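Local coordinates for predicted protein (Acinetobacter sp. RUH2624, PDB 4MEA), which probably hydrolyses epoxides as a secreted Cif-type enzyme of the alpha/beta hydrolase fold, at residues A[76-81]-A[87-92]; A[117-122]-A[128-133]; A[65-70]-A[237-242]; A[206-211]-A[225-230]. All blocks are in the same frame, centred on the assembly; numbering follows the deposited sequence. Where two conformers were deposited one is given.

Contacts 1 and 2 lie in the alpha/beta core and contacts 3 and 4 reach the helices inserted between strands 151-157 and 267-272. Contact 1 packs helix 75-81 on strand 87-90. Contact 2 packs helix 108-123 on strand 128-133 of the same sheet. Their centres are about 11 Å apart, and Ile88 touches Ile122 while Ile90 touches Ile119. Contact 3 joins the loop after strand 61-64 to helix 233-244, so contacts 1, 2 and 4 are nested within the loop it closes. Contact 4 pairs helices 200-211 and 220-227, centred about 12 Å from contact 3. A probable hydrogen bond from Tyr230 OH to Ser69 O joins the two. Core and inserted helices thus meet at the 65-70 loop.

Contact 1 of 4, residues A[76-81]-A[87-92]; sequences PVMLSY and VIAIDL
Met78 extends from its helix and lays its thioether against Ala89, while Val87 faces the helix beside it. The straight run at chi2 (173°) puts Met78 SD 3.6 Å from Ala89 CB. The bend at chi3 (78°) then turns CE across the strand, 3.9 Å from that same Ala89 CB. Nearer the helix, Met78 CB meets Val87 CG2 at 3.9 Å. That methyl also lies 3.7 Å from Met78 O. The other methyl of Val87, CG1, reaches Tyr81 CB at 3.8 Å. The two methyls of Val87 thus meet Met78 and, three residues on, Tyr81. The contact belongs to the beta-alpha-beta unit made by strand 61-64, helix 75-81 and strand 87-90. The helix runs nearly antiparallel to strand 87-90, with the short axes at 163° and 8.8 Å apart. It covers one side of the sheet, and Ile88 and Ile90 point to the other, toward helix 108-123. No hydrogen bond crosses the contact, which is entirely buried. Tyr81 enters it only through CB. Its ring leads away, where OH bonds to Ser320 OG and the ring meets Phe324 edge-to-face near the C-terminal helix 307-323.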
loop_
_atom_site.group_PDB
_atom_site.type_symbol
_atom_site.label_atom_id
_atom_site.label_comp_id
_atom_site.label_asym_id
_atom_site.label_seq_id
_atom_site.Cartn_x
_atom_site.Cartn_y
_atom_site.Cartn_z
ATOM N N PRO A 76 -26.093 -14.870 -9.583
ATOM C CA PRO A 76 -26.250 -16.238 -10.096
ATOM C C PRO A 76 -26.570 -17.257 -8.999
ATOM O O PRO A 76 -27.322 -18.200 -9.253
ATOM C CB PRO A 76 -24.901 -16.534 -10.771
ATOM C CG PRO A 76 -23.967 -15.479 -10.293
ATOM C CD PRO A 76 -24.788 -14.283 -9.933
ATOM N N VAL A 77 -26.029 -17.061 -7.798
ATOM C CA VAL A 77 -26.334 -17.940 -6.669
ATOM C C VAL A 77 -27.767 -17.736 -6.199
ATOM O O VAL A 77 -28.469 -18.695 -5.865
ATOM C CB VAL A 77 -25.387 -17.694 -5.473
ATOM C CG1 VAL A 77 -25.711 -18.650 -4.322
ATOM C CG2 VAL A 77 -23.931 -17.834 -5.906
ATOM N N MET A 78 -28.195 -16.476 -6.172
ATOM C CA MET A 78 -29.557 -16.132 -5.793
ATOM C C MET A 78 -30.552 -16.824 -6.713
ATOM O O MET A 78 -31.540 -17.394 -6.254
ATOM C CB MET A 78 -29.752 -14.620 -5.855
ATOM C CG MET A 78 -28.993 -13.857 -4.782
ATOM S SD MET A 78 -29.087 -12.077 -5.018
ATOM C CE MET A 78 -30.724 -11.656 -4.396
ATOM N N LEU A 79 -30.288 -16.771 -8.014
ATOM C CA LEU A 79 -31.176 -17.395 -8.986
ATOM C C LEU A 79 -31.218 -18.910 -8.796
ATOM O O LEU A 79 -32.271 -19.540 -8.934
ATOM C CB LEU A 79 -30.758 -17.025 -10.414
ATOM C CG LEU A 79 -30.988 -15.550 -10.780
ATOM C CD1 LEU A 79 -30.419 -15.228 -12.150
ATOM C CD2 LEU A 79 -32.464 -15.221 -10.735
ATOM N N SER A 80 -30.071 -19.475 -8.441
ATOM C CA SER A 80 -29.946 -20.913 -8.236
ATOM C C SER A 80 -30.727 -21.397 -7.020
ATOM O O SER A 80 -31.198 -22.531 -6.988
ATOM C CB SER A 80 -28.474 -21.304 -8.076
ATOM O OG SER A 80 -27.741 -21.061 -9.260
ATOM N N TYR A 81 -30.864 -20.537 -6.015
ATOM C CA TYR A 81 -31.485 -20.954 -4.756
ATOM C C TYR A 81 -32.937 -20.506 -4.561
ATOM O O TYR A 81 -33.644 -21.040 -3.701
ATOM C CB TYR A 81 -30.647 -20.481 -3.564
ATOM C CG TYR A 81 -29.282 -21.133 -3.458
ATOM C CD1 TYR A 81 -28.965 -22.266 -4.199
ATOM C CD2 TYR A 81 -28.310 -20.615 -2.613
ATOM C CE1 TYR A 81 -27.711 -22.865 -4.096
ATOM C CE2 TYR A 81 -27.059 -21.208 -2.501
ATOM C CZ TYR A 81 -26.765 -22.330 -3.242
ATOM O OH TYR A 81 -25.518 -22.911 -3.125
ATOM N N VAL A 87 -34.018 -15.472 -0.755
ATOM C CA VAL A 87 -32.626 -15.050 -0.922
ATOM C C VAL A 87 -32.561 -13.524 -0.911
ATOM O O VAL A 87 -33.340 -12.855 -1.586
ATOM C CB VAL A 87 -31.970 -15.632 -2.210
ATOM C CG1 VAL A 87 -31.802 -17.141 -2.097
ATOM C CG2 VAL A 87 -32.793 -15.282 -3.466
ATOM N N ILE A 88 -31.629 -12.985 -0.132
ATOM C CA ILE A 88 -31.555 -11.548 0.101
ATOM C C ILE A 88 -30.107 -11.097 -0.013
ATOM O O ILE A 88 -29.237 -11.625 0.676
ATOM C CB ILE A 88 -32.075 -11.197 1.512
ATOM C CG1 ILE A 88 -33.524 -11.669 1.680
ATOM C CG2 ILE A 88 -31.951 -9.698 1.772
ATOM C CD1 ILE A 88 -33.978 -11.754 3.121
ATOM N N ALA A 89 -29.841 -10.141 -0.898
ATOM C CA ALA A 89 -28.493 -9.594 -1.029
ATOM C C ALA A 89 -28.553 -8.094 -0.789
ATOM O O ALA A 89 -29.265 -7.369 -1.487
ATOM C CB ALA A 89 -27.905 -9.909 -2.407
ATOM N N ILE A 90 -27.817 -7.641 0.220
ATOM C CA ILE A 90 -27.865 -6.252 0.651
ATOM C C ILE A 90 -26.581 -5.523 0.272
ATOM O O ILE A 90 -25.483 -6.063 0.441
ATOM C CB ILE A 90 -28.036 -6.174 2.190
ATOM C CG1 ILE A 90 -29.274 -6.964 2.632
ATOM C CG2 ILE A 90 -28.096 -4.716 2.656
ATOM C CD1 ILE A 90 -29.336 -7.210 4.145
ATOM N N ASP A 91 -26.724 -4.299 -0.236
ATOM C CA ASP A 91 -25.583 -3.414 -0.459
ATOM C C ASP A 91 -25.059 -2.881 0.877
ATOM O O ASP A 91 -25.819 -2.297 1.652
ATOM C CB ASP A 91 -25.981 -2.226 -1.343
ATOM C CG ASP A 91 -26.111 -2.599 -2.801
ATOM O OD1 ASP A 91 -25.628 -3.692 -3.177
ATOM O OD2 ASP A 91 -26.682 -1.791 -3.576
ATOM N N LEU A 92 -23.769 -3.078 1.146
ATOM C CA LEU A 92 -23.169 -2.576 2.392
ATOM C C LEU A 92 -23.432 -1.091 2.567
ATOM O O LEU A 92 -23.457 -0.335 1.590
ATOM C CB LEU A 92 -21.655 -2.805 2.401
ATOM C CG LEU A 92 -21.133 -4.193 2.776
ATOM C CD1 LEU A 92 -19.602 -4.258 2.601
ATOM C CD2 LEU A 92 -21.533 -4.533 4.214
#

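Contact 2 of 4, residues A[117-122]-A[128-133]; sequences GAIKKI and IYYVSH
Ile119 joins helix 108-123 to strand 128-133 in the alpha/beta hydrolase core, where it meets Ile128 and Tyr130. The helix follows strand 87-90 and leads to strand 128-133. These two strands are parallel, with strand 61-64 between them, so the connection is a beta-alpha-beta crossover that passes over one strand. Ile119 is the helix residue that reaches across, and both of its branches are used. Its CG2 methyl touches Ile128 CD1 at 3.8 Å. Its longer branch, extended at chi2 (168°), carries CD1 to the ring of Tyr130. The side chains of Ile119 and Ile128 cross at about a right angle, and so do those of Ile119 and Tyr130. Even the nearest CA atoms, Ile119 CA and Ile128 CA, are 9.6 Å apart, so side chains bridge the gap. No hydrogen bond crosses it. Leu143 of helix 136-146 packs on both Ile119 and Tyr130, while Val62 of strand 61-64 touches Ile119 and Ile128. The phenol of Tyr130 is buried and its OH is hydrogen-bonded to Ser140 OG. Chi1 (-165°) carries the Tyr130 ring toward Ile119 and chi2 (93°) sets its turn, so Ile119 CD1 lies at its edge, near the plane, 3.7 Å from Tyr130 CE1.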
loop_
_atom_site.group_PDB
_atom_site.type_symbol
_atom_site.label_atom_id
_atom_site.label_comp_id
_atom_site.label_asym_id
_atom_site.label_seq_id
_atom_site.Cartn_x
_atom_site.Cartn_y
_atom_site.Cartn_z
ATOM N N GLY A 117 -30.693 -4.967 11.883
ATOM C CA GLY A 117 -32.002 -4.348 11.936
ATOM C C GLY A 117 -32.786 -4.561 10.654
ATOM O O GLY A 117 -33.982 -4.855 10.688
ATOM N N ALA A 118 -32.109 -4.416 9.520
ATOM C CA ALA A 118 -32.763 -4.550 8.223
ATOM C C ALA A 118 -33.065 -6.010 7.944
ATOM O O ALA A 118 -34.150 -6.354 7.475
ATOM C CB ALA A 118 -31.877 -3.967 7.118
ATOM N N ILE A 119 -32.097 -6.868 8.245
ATOM C CA ILE A 119 -32.250 -8.299 8.034
ATOM C C ILE A 119 -33.463 -8.851 8.789
ATOM O O ILE A 119 -34.233 -9.645 8.246
ATOM C CB ILE A 119 -30.970 -9.060 8.426
ATOM C CG1 ILE A 119 -29.852 -8.739 7.426
ATOM C CG2 ILE A 119 -31.228 -10.548 8.464
ATOM C CD1 ILE A 119 -28.475 -9.210 7.869
ATOM N N LYS A 120 -33.647 -8.412 10.031
ATOM C CA LYS A 120 -34.763 -8.901 10.824
ATOM C C LYS A 120 -36.077 -8.559 10.120
ATOM O O LYS A 120 -37.021 -9.349 10.129
ATOM C CB LYS A 120 -34.721 -8.325 12.244
ATOM C CG LYS A 120 -33.635 -8.942 13.144
ATOM C CD LYS A 120 -33.974 -10.380 13.519
ATOM C CE LYS A 120 -33.032 -10.938 14.585
ATOM N NZ LYS A 120 -32.975 -10.073 15.797
ATOM N N LYS A 121 -36.123 -7.388 9.489
ATOM C CA LYS A 121 -37.343 -6.931 8.814
ATOM C C LYS A 121 -37.548 -7.591 7.452
ATOM O O LYS A 121 -38.676 -7.941 7.088
ATOM C CB LYS A 121 -37.360 -5.401 8.694
ATOM C CG LYS A 121 -37.573 -4.703 10.030
ATOM C CD LYS A 121 -36.834 -3.376 10.122
ATOM C CE LYS A 121 -37.682 -2.209 9.646
ATOM N NZ LYS A 121 -36.971 -0.911 9.848
ATOM N N ILE A 122 -36.469 -7.774 6.700
ATOM C CA ILE A 122 -36.589 -8.343 5.358
ATOM C C ILE A 122 -36.717 -9.862 5.409
ATOM O O ILE A 122 -37.508 -10.453 4.675
ATOM C CB ILE A 122 -35.370 -8.005 4.484
ATOM C CG1 ILE A 122 -35.190 -6.496 4.361
ATOM C CG2 ILE A 122 -35.506 -8.638 3.109
ATOM C CD1 ILE A 122 -33.792 -6.109 3.884
ATOM N N ILE A 128 -31.928 -18.088 9.740
ATOM C CA ILE A 128 -31.482 -17.842 8.375
ATOM C C ILE A 128 -30.064 -18.343 8.228
ATOM O O ILE A 128 -29.407 -18.667 9.219
ATOM C CB ILE A 128 -31.469 -16.331 8.039
ATOM C CG1 ILE A 128 -30.363 -15.623 8.835
ATOM C CG2 ILE A 128 -32.845 -15.707 8.284
ATOM C CD1 ILE A 128 -30.184 -14.150 8.506
ATOM N N TYR A 129 -29.597 -18.407 6.987
ATOM C CA TYR A 129 -28.192 -18.676 6.716
ATOM C C TYR A 129 -27.559 -17.357 6.277
ATOM O O TYR A 129 -28.227 -16.529 5.655
ATOM C CB TYR A 129 -28.047 -19.727 5.620
ATOM C CG TYR A 129 -28.657 -21.071 5.963
ATOM C CD1 TYR A 129 -28.392 -21.688 7.176
ATOM C CD2 TYR A 129 -29.494 -21.723 5.069
ATOM C CE1 TYR A 129 -28.945 -22.919 7.487
ATOM C CE2 TYR A 129 -30.052 -22.952 5.370
ATOM C CZ TYR A 129 -29.773 -23.547 6.582
ATOM O OH TYR A 129 -30.326 -24.772 6.888
ATOM N N TYR A 130 -26.281 -17.171 6.601
ATOM C CA TYR A 130 -25.585 -15.908 6.373
ATOM C C TYR A 130 -24.291 -16.166 5.593
ATOM O O TYR A 130 -23.461 -16.988 5.993
ATOM C CB TYR A 130 -25.273 -15.245 7.718
ATOM C CG TYR A 130 -24.887 -13.782 7.659
ATOM C CD1 TYR A 130 -25.850 -12.785 7.807
ATOM C CD2 TYR A 130 -23.557 -13.390 7.499
ATOM C CE1 TYR A 130 -25.507 -11.438 7.781
ATOM C CE2 TYR A 130 -23.203 -12.033 7.465
ATOM C CZ TYR A 130 -24.186 -11.064 7.613
ATOM O OH TYR A 130 -23.862 -9.713 7.590
ATOM N N VAL A 131 -24.142 -15.476 4.466
ATOM C CA VAL A 131 -23.034 -15.711 3.546
ATOM C C VAL A 131 -22.378 -14.364 3.257
ATOM O O VAL A 131 -23.049 -13.417 2.832
ATOM C CB VAL A 131 -23.523 -16.389 2.231
ATOM C CG1 VAL A 131 -22.374 -16.566 1.235
ATOM C CG2 VAL A 131 -24.181 -17.738 2.531
ATOM N N SER A 132 -21.073 -14.274 3.506
ATOM C CA SER A 132 -20.363 -12.997 3.434
ATOM C C SER A 132 -19.082 -13.111 2.597
ATOM O O SER A 132 -18.473 -14.176 2.551
ATOM C CB SER A 132 -20.040 -12.538 4.860
ATOM O OG SER A 132 -19.176 -11.425 4.870
ATOM N N HIS A 133 -18.683 -12.017 1.937
ATOM C CA HIS A 133 -17.470 -12.000 1.110
ATOM C C HIS A 133 -16.698 -10.689 1.267
ATOM O O HIS A 133 -17.304 -9.624 1.358
ATOM C CB HIS A 133 -17.827 -12.215 -0.371
ATOM C CG HIS A 133 -16.641 -12.239 -1.294
ATOM N ND1 HIS A 133 -16.404 -11.252 -2.226
ATOM C CD2 HIS A 133 -15.648 -13.148 -1.451
ATOM C CE1 HIS A 133 -15.310 -11.543 -2.908
ATOM N NE2 HIS A 133 -14.830 -12.687 -2.456
#

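Contact 3 of 4, residues A[65-70]-A[237-242]; sequences HGFGST and KAAFGY
With CG opposite the backbone N (chi1 -179°), Phe67 sends its ring from the loop toward Phe240, whose CG lies beside its own N (chi1 -57°). Segment 65-70 begins with His-Gly directly after strand 61-64. His65-Gly66-Phe67-Gly68 corresponds to the HGXP motif of epoxide hydrolases, with glycine at the fourth place. In this family the loop contributes to the oxyanion hole, and the same is probable here. Helix 233-244 belongs to the helical insertion between strands 151-157 and 267-272, the usual place of the cap in epoxide hydrolases. The contact therefore joins core loop to cap. Phe67 CE1 is 3.6 Å from Phe240 CE1. The ring centroids are 5.8 Å apart and the ring planes are inclined at 41°. Ala239 CB adds to this, lying at the edge of the Phe67 ring near its plane, 3.9 Å from CE1. Phe186 meets both rings, and Phe207 meets Phe67 edge-to-face. The backbone N of Phe67 is hydrogen-bonded to Asp134 OD2. A type II turn from Gly66 to Ser69 shapes the loop, with Gly68 at a positive phi. Gly66 O takes two bonds from opposite faces of its plane: one from Ser69 N at 3.1 Å, the other, nearly straight, from His65 ND1 at 2.8 Å.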
loop_
_atom_site.group_PDB
_atom_site.type_symbol
_atom_site.label_atom_id
_atom_site.label_comp_id
_atom_site.label_asym_id
_atom_site.label_seq_id
_atom_site.Cartn_x
_atom_site.Cartn_y
_atom_site.Cartn_z
ATOM N N HIS A 65 -21.899 -8.638 0.183
ATOM C CA HIS A 65 -20.730 -8.416 -0.670
ATOM C C HIS A 65 -19.627 -7.634 0.040
ATOM O O HIS A 65 -19.778 -7.224 1.195
ATOM C CB HIS A 65 -21.162 -7.620 -1.910
ATOM C CG HIS A 65 -21.424 -6.172 -1.627
ATOM N ND1 HIS A 65 -20.436 -5.211 -1.687
ATOM C CD2 HIS A 65 -22.552 -5.528 -1.244
ATOM C CE1 HIS A 65 -20.947 -4.035 -1.367
ATOM N NE2 HIS A 65 -22.231 -4.199 -1.097
ATOM N N GLY A 66 -18.526 -7.405 -0.670
ATOM C CA GLY A 66 -17.442 -6.574 -0.171
ATOM C C GLY A 66 -16.930 -5.580 -1.201
ATOM O O GLY A 66 -17.661 -5.193 -2.119
ATOM N N PHE A 67 -15.663 -5.180 -1.054
ATOM C CA PHE A 67 -15.053 -4.140 -1.881
ATOM C C PHE A 67 -14.899 -4.581 -3.330
ATOM O O PHE A 67 -14.485 -5.709 -3.600
ATOM C CB PHE A 67 -13.680 -3.776 -1.310
ATOM C CG PHE A 67 -12.971 -2.695 -2.067
ATOM C CD1 PHE A 67 -13.348 -1.369 -1.924
ATOM C CD2 PHE A 67 -11.890 -2.997 -2.881
ATOM C CE1 PHE A 67 -12.681 -0.358 -2.602
ATOM C CE2 PHE A 67 -11.215 -1.987 -3.567
ATOM C CZ PHE A 67 -11.613 -0.667 -3.420
ATOM N N GLY A 68 -15.226 -3.684 -4.256
ATOM C CA GLY A 68 -15.201 -4.006 -5.674
ATOM C C GLY A 68 -16.481 -4.662 -6.161
ATOM O O GLY A 68 -16.638 -4.924 -7.362
ATOM N N SER A 69 -17.402 -4.921 -5.235
ATOM C CA SER A 69 -18.654 -5.597 -5.558
ATOM C C SER A 69 -19.873 -4.821 -5.054
ATOM O O SER A 69 -19.740 -3.795 -4.394
ATOM C CB SER A 69 -18.672 -7.004 -4.945
ATOM O OG SER A 69 -17.528 -7.761 -5.322
ATOM N N THR A 70 -21.057 -5.325 -5.392
ATOM C CA THR A 70 -22.312 -4.892 -4.782
ATOM C C THR A 70 -23.138 -6.162 -4.611
ATOM O O THR A 70 -22.614 -7.257 -4.797
ATOM C CB THR A 70 -23.088 -3.883 -5.667
ATOM O OG1 THR A 70 -23.497 -4.523 -6.880
ATOM C CG2 THR A 70 -22.229 -2.672 -5.996
ATOM N N LYS A 237 -15.229 7.270 -0.770
ATOM C CA LYS A 237 -15.080 7.682 0.628
ATOM C C LYS A 237 -15.684 6.639 1.584
ATOM O O LYS A 237 -15.059 6.250 2.573
ATOM C CB LYS A 237 -15.711 9.053 0.871
ATOM C CG LYS A 237 -15.426 9.625 2.261
ATOM C CD LYS A 237 -16.125 10.965 2.461
ATOM C CE LYS A 237 -15.713 11.599 3.787
ATOM N NZ LYS A 237 -16.111 13.032 3.873
ATOM N N ALA A 238 -16.899 6.190 1.281
ATOM C CA ALA A 238 -17.554 5.147 2.068
ATOM C C ALA A 238 -16.740 3.847 2.075
ATOM O O ALA A 238 -16.482 3.268 3.132
ATOM C CB ALA A 238 -18.939 4.889 1.526
ATOM N N ALA A 239 -16.351 3.379 0.893
ATOM C CA ALA A 239 -15.540 2.171 0.806
ATOM C C ALA A 239 -14.320 2.263 1.720
ATOM O O ALA A 239 -14.002 1.328 2.463
ATOM C CB ALA A 239 -15.104 1.927 -0.637
ATOM N N PHE A 240 -13.624 3.388 1.669
ATOM C CA PHE A 240 -12.379 3.480 2.418
ATOM C C PHE A 240 -12.639 3.784 3.901
ATOM O O PHE A 240 -11.751 3.630 4.745
ATOM C CB PHE A 240 -11.384 4.434 1.731
ATOM C CG PHE A 240 -11.067 4.041 0.291
ATOM C CD1 PHE A 240 -10.873 2.709 -0.050
ATOM C CD2 PHE A 240 -11.003 4.995 -0.715
ATOM C CE1 PHE A 240 -10.594 2.343 -1.370
ATOM C CE2 PHE A 240 -10.729 4.635 -2.030
ATOM C CZ PHE A 240 -10.521 3.305 -2.356
ATOM N N GLY A 241 -13.874 4.157 4.236
ATOM C CA GLY A 241 -14.242 4.230 5.645
ATOM C C GLY A 241 -14.090 2.882 6.351
ATOM O O GLY A 241 -13.682 2.831 7.514
ATOM N N TYR A 242 -14.422 1.786 5.660
ATOM C CA TYR A 242 -14.257 0.450 6.246
ATOM C C TYR A 242 -12.805 0.232 6.611
ATOM O O TYR A 242 -12.497 -0.375 7.638
ATOM C CB TYR A 242 -14.751 -0.654 5.293
ATOM C CG TYR A 242 -16.258 -0.669 5.157
ATOM C CD1 TYR A 242 -17.041 -1.455 5.996
ATOM C CD2 TYR A 242 -16.896 0.134 4.217
ATOM C CE1 TYR A 242 -18.427 -1.462 5.888
ATOM C CE2 TYR A 242 -18.283 0.146 4.110
ATOM C CZ TYR A 242 -19.040 -0.656 4.950
ATOM O OH TYR A 242 -20.416 -0.651 4.853
#

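Contact 4 of 4, residues A[206-211]-A[225-230]; sequences YFIKTY and ELIEPY
Ile208 is the residue of segment 206-211 that meets Leu226 and Ile227. Two residues before it, Tyr206 supplies a carbonyl to the helix. Tyr206 O accepts from Thr210 N and from Thr210 OG1, which approach from opposite faces of its plane. Phe207 meets the ring of Phe203. Ile208 comes next and points at the second helix. Its CG1 lies beside the backbone N and its chain is extended at chi2 (167°), so CD1 is the leading atom. CD1 is 4.2 Å from Leu226 CB and also 4.2 Å from Ile227 CG1. One methyl thus lies loosely against two consecutive residues, and both side chains run obliquely to that of Ile208. The contact is small and apolar, with no hydrogen bond across it. At Thr210, OG1 lies 2.9 Å from Tyr206 O, above the carbonyl plane, and also lies above one face of the Tyr206 ring, toward its rim. The pair belongs to the helical insertion that forms the cap in epoxide hydrolases of this fold. Helix 13-25 packs on the far helix through Phe20, which touches Ile227, while Phe188 of the second subunit meets the Tyr206 ring edge-to-face and packs on Phe207, Thr210 and Tyr211.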
loop_
_atom_site.group_PDB
_atom_site.type_symbol
_atom_site.label_atom_id
_atom_site.label_comp_id
_atom_site.label_asym_id
_atom_site.label_seq_id
_atom_site.Cartn_x
_atom_site.Cartn_y
_atom_site.Cartn_z
ATOM N N TYR A 206 -7.028 -2.830 -13.020
ATOM C CA TYR A 206 -5.791 -3.487 -12.605
ATOM C C TYR A 206 -5.995 -4.257 -11.293
ATOM O O TYR A 206 -5.637 -5.432 -11.183
ATOM C CB TYR A 206 -4.640 -2.473 -12.480
ATOM C CG TYR A 206 -3.311 -3.151 -12.251
ATOM C CD1 TYR A 206 -2.559 -3.621 -13.321
ATOM C CD2 TYR A 206 -2.830 -3.354 -10.961
ATOM C CE1 TYR A 206 -1.356 -4.266 -13.115
ATOM C CE2 TYR A 206 -1.634 -3.994 -10.743
ATOM C CZ TYR A 206 -0.901 -4.451 -11.824
ATOM O OH TYR A 206 0.298 -5.092 -11.597
ATOM N N PHE A 207 -6.592 -3.598 -10.305
ATOM C CA PHE A 207 -6.871 -4.219 -9.010
ATOM C C PHE A 207 -7.714 -5.501 -9.140
ATOM O O PHE A 207 -7.345 -6.557 -8.614
ATOM C CB PHE A 207 -7.596 -3.208 -8.107
ATOM C CG PHE A 207 -7.861 -3.706 -6.712
ATOM C CD1 PHE A 207 -6.975 -3.427 -5.680
ATOM C CD2 PHE A 207 -9.014 -4.425 -6.425
ATOM C CE1 PHE A 207 -7.228 -3.878 -4.385
ATOM C CE2 PHE A 207 -9.283 -4.876 -5.141
ATOM C CZ PHE A 207 -8.386 -4.605 -4.114
ATOM N N ILE A 208 -8.844 -5.408 -9.839
ATOM C CA ILE A 208 -9.732 -6.568 -10.020
ATOM C C ILE A 208 -9.043 -7.723 -10.777
ATOM O O ILE A 208 -9.104 -8.879 -10.348
ATOM C CB ILE A 208 -11.057 -6.169 -10.727
ATOM C CG1 ILE A 208 -11.932 -5.325 -9.796
ATOM C CG2 ILE A 208 -11.821 -7.400 -11.204
ATOM C CD1 ILE A 208 -13.085 -4.634 -10.521
ATOM N N LYS A 209 -8.389 -7.422 -11.895
ATOM C CA LYS A 209 -7.683 -8.477 -12.631
ATOM C C LYS A 209 -6.559 -9.116 -11.793
ATOM O O LYS A 209 -6.363 -10.327 -11.840
ATOM C CB LYS A 209 -7.155 -7.967 -13.969
ATOM C CG LYS A 209 -8.189 -8.001 -15.086
ATOM C CD LYS A 209 -7.559 -7.528 -16.372
ATOM C CE LYS A 209 -8.439 -7.799 -17.565
ATOM N NZ LYS A 209 -7.762 -7.323 -18.799
ATOM N N THR A 210 -5.852 -8.309 -11.002
ATOM C CA THR A 210 -4.769 -8.817 -10.156
ATOM C C THR A 210 -5.240 -9.913 -9.209
ATOM O O THR A 210 -4.577 -10.933 -9.035
ATOM C CB THR A 210 -4.125 -7.677 -9.314
ATOM O OG1 THR A 210 -3.359 -6.833 -10.177
ATOM C CG2 THR A 210 -3.187 -8.246 -8.247
ATOM N N TYR A 211 -6.391 -9.691 -8.594
ATOM C CA TYR A 211 -6.832 -10.656 -7.602
ATOM C C TYR A 211 -7.695 -11.759 -8.211
ATOM O O TYR A 211 -8.062 -12.710 -7.524
ATOM C CB TYR A 211 -7.460 -9.949 -6.399
ATOM C CG TYR A 211 -6.511 -8.909 -5.841
ATOM C CD1 TYR A 211 -5.355 -9.285 -5.165
ATOM C CD2 TYR A 211 -6.744 -7.559 -6.029
ATOM C CE1 TYR A 211 -4.471 -8.336 -4.672
ATOM C CE2 TYR A 211 -5.867 -6.605 -5.543
ATOM C CZ TYR A 211 -4.739 -6.999 -4.869
ATOM O OH TYR A 211 -3.884 -6.043 -4.387
ATOM N N GLU A 225 -19.126 -2.321 -15.659
ATOM C CA GLU A 225 -20.272 -2.622 -14.788
ATOM C C GLU A 225 -19.881 -2.773 -13.317
ATOM O O GLU A 225 -20.617 -2.337 -12.427
ATOM C CB GLU A 225 -20.981 -3.893 -15.256
ATOM C CG GLU A 225 -21.616 -3.752 -16.612
ATOM C CD GLU A 225 -22.326 -5.014 -17.045
ATOM O OE1 GLU A 225 -22.437 -5.948 -16.222
ATOM O OE2 GLU A 225 -22.774 -5.064 -18.207
ATOM N N LEU A 226 -18.730 -3.396 -13.070
ATOM C CA LEU A 226 -18.217 -3.557 -11.709
ATOM C C LEU A 226 -17.681 -2.252 -11.118
ATOM O O LEU A 226 -17.728 -2.044 -9.905
ATOM C CB LEU A 226 -17.117 -4.624 -11.671
ATOM C CG LEU A 226 -17.635 -6.027 -11.991
ATOM C CD1 LEU A 226 -16.493 -7.025 -12.096
ATOM C CD2 LEU A 226 -18.630 -6.440 -10.915
ATOM N N ILE A 227 -17.177 -1.374 -11.975
ATOM C CA ILE A 227 -16.498 -0.170 -11.506
ATOM C C ILE A 227 -17.426 1.038 -11.377
ATOM O O ILE A 227 -17.229 1.891 -10.508
ATOM C CB ILE A 227 -15.270 0.147 -12.382
ATOM C CG1 ILE A 227 -14.276 -1.017 -12.285
ATOM C CG2 ILE A 227 -14.630 1.459 -11.946
ATOM C CD1 ILE A 227 -13.125 -0.977 -13.302
ATOM N N GLU A 228 -18.455 1.096 -12.222
ATOM C CA GLU A 228 -19.425 2.185 -12.149
ATOM C C GLU A 228 -19.912 2.457 -10.724
ATOM O O GLU A 228 -20.086 3.624 -10.348
ATOM C CB GLU A 228 -20.610 1.947 -13.103
ATOM C CG GLU A 228 -21.664 3.062 -13.095
ATOM C CD GLU A 228 -22.781 2.835 -12.086
ATOM O OE1 GLU A 228 -22.884 1.715 -11.534
ATOM O OE2 GLU A 228 -23.567 3.783 -11.850
ATOM N N PRO A 229 -20.127 1.396 -9.917
ATOM C CA PRO A 229 -20.624 1.645 -8.555
ATOM C C PRO A 229 -19.586 2.300 -7.642
ATOM O O PRO A 229 -19.937 2.781 -6.560
ATOM C CB PRO A 229 -20.969 0.239 -8.042
ATOM C CG PRO A 229 -21.189 -0.574 -9.280
ATOM C CD PRO A 229 -20.169 -0.037 -10.255
ATOM N N TYR A 230 -18.333 2.332 -8.090
ATOM C CA TYR A 230 -17.224 2.882 -7.299
ATOM C C TYR A 230 -16.561 4.048 -8.038
ATOM O O TYR A 230 -15.357 4.277 -7.911
ATOM C CB TYR A 230 -16.177 1.788 -7.022
ATOM C CG TYR A 230 -16.650 0.750 -6.036
ATOM C CD1 TYR A 230 -16.410 0.900 -4.668
ATOM C CD2 TYR A 230 -17.356 -0.375 -6.463
ATOM C CE1 TYR A 230 -16.861 -0.041 -3.751
ATOM C CE2 TYR A 230 -17.809 -1.323 -5.555
ATOM C CZ TYR A 230 -17.561 -1.155 -4.208
ATOM O OH TYR A 230 -18.010 -2.096 -3.309
#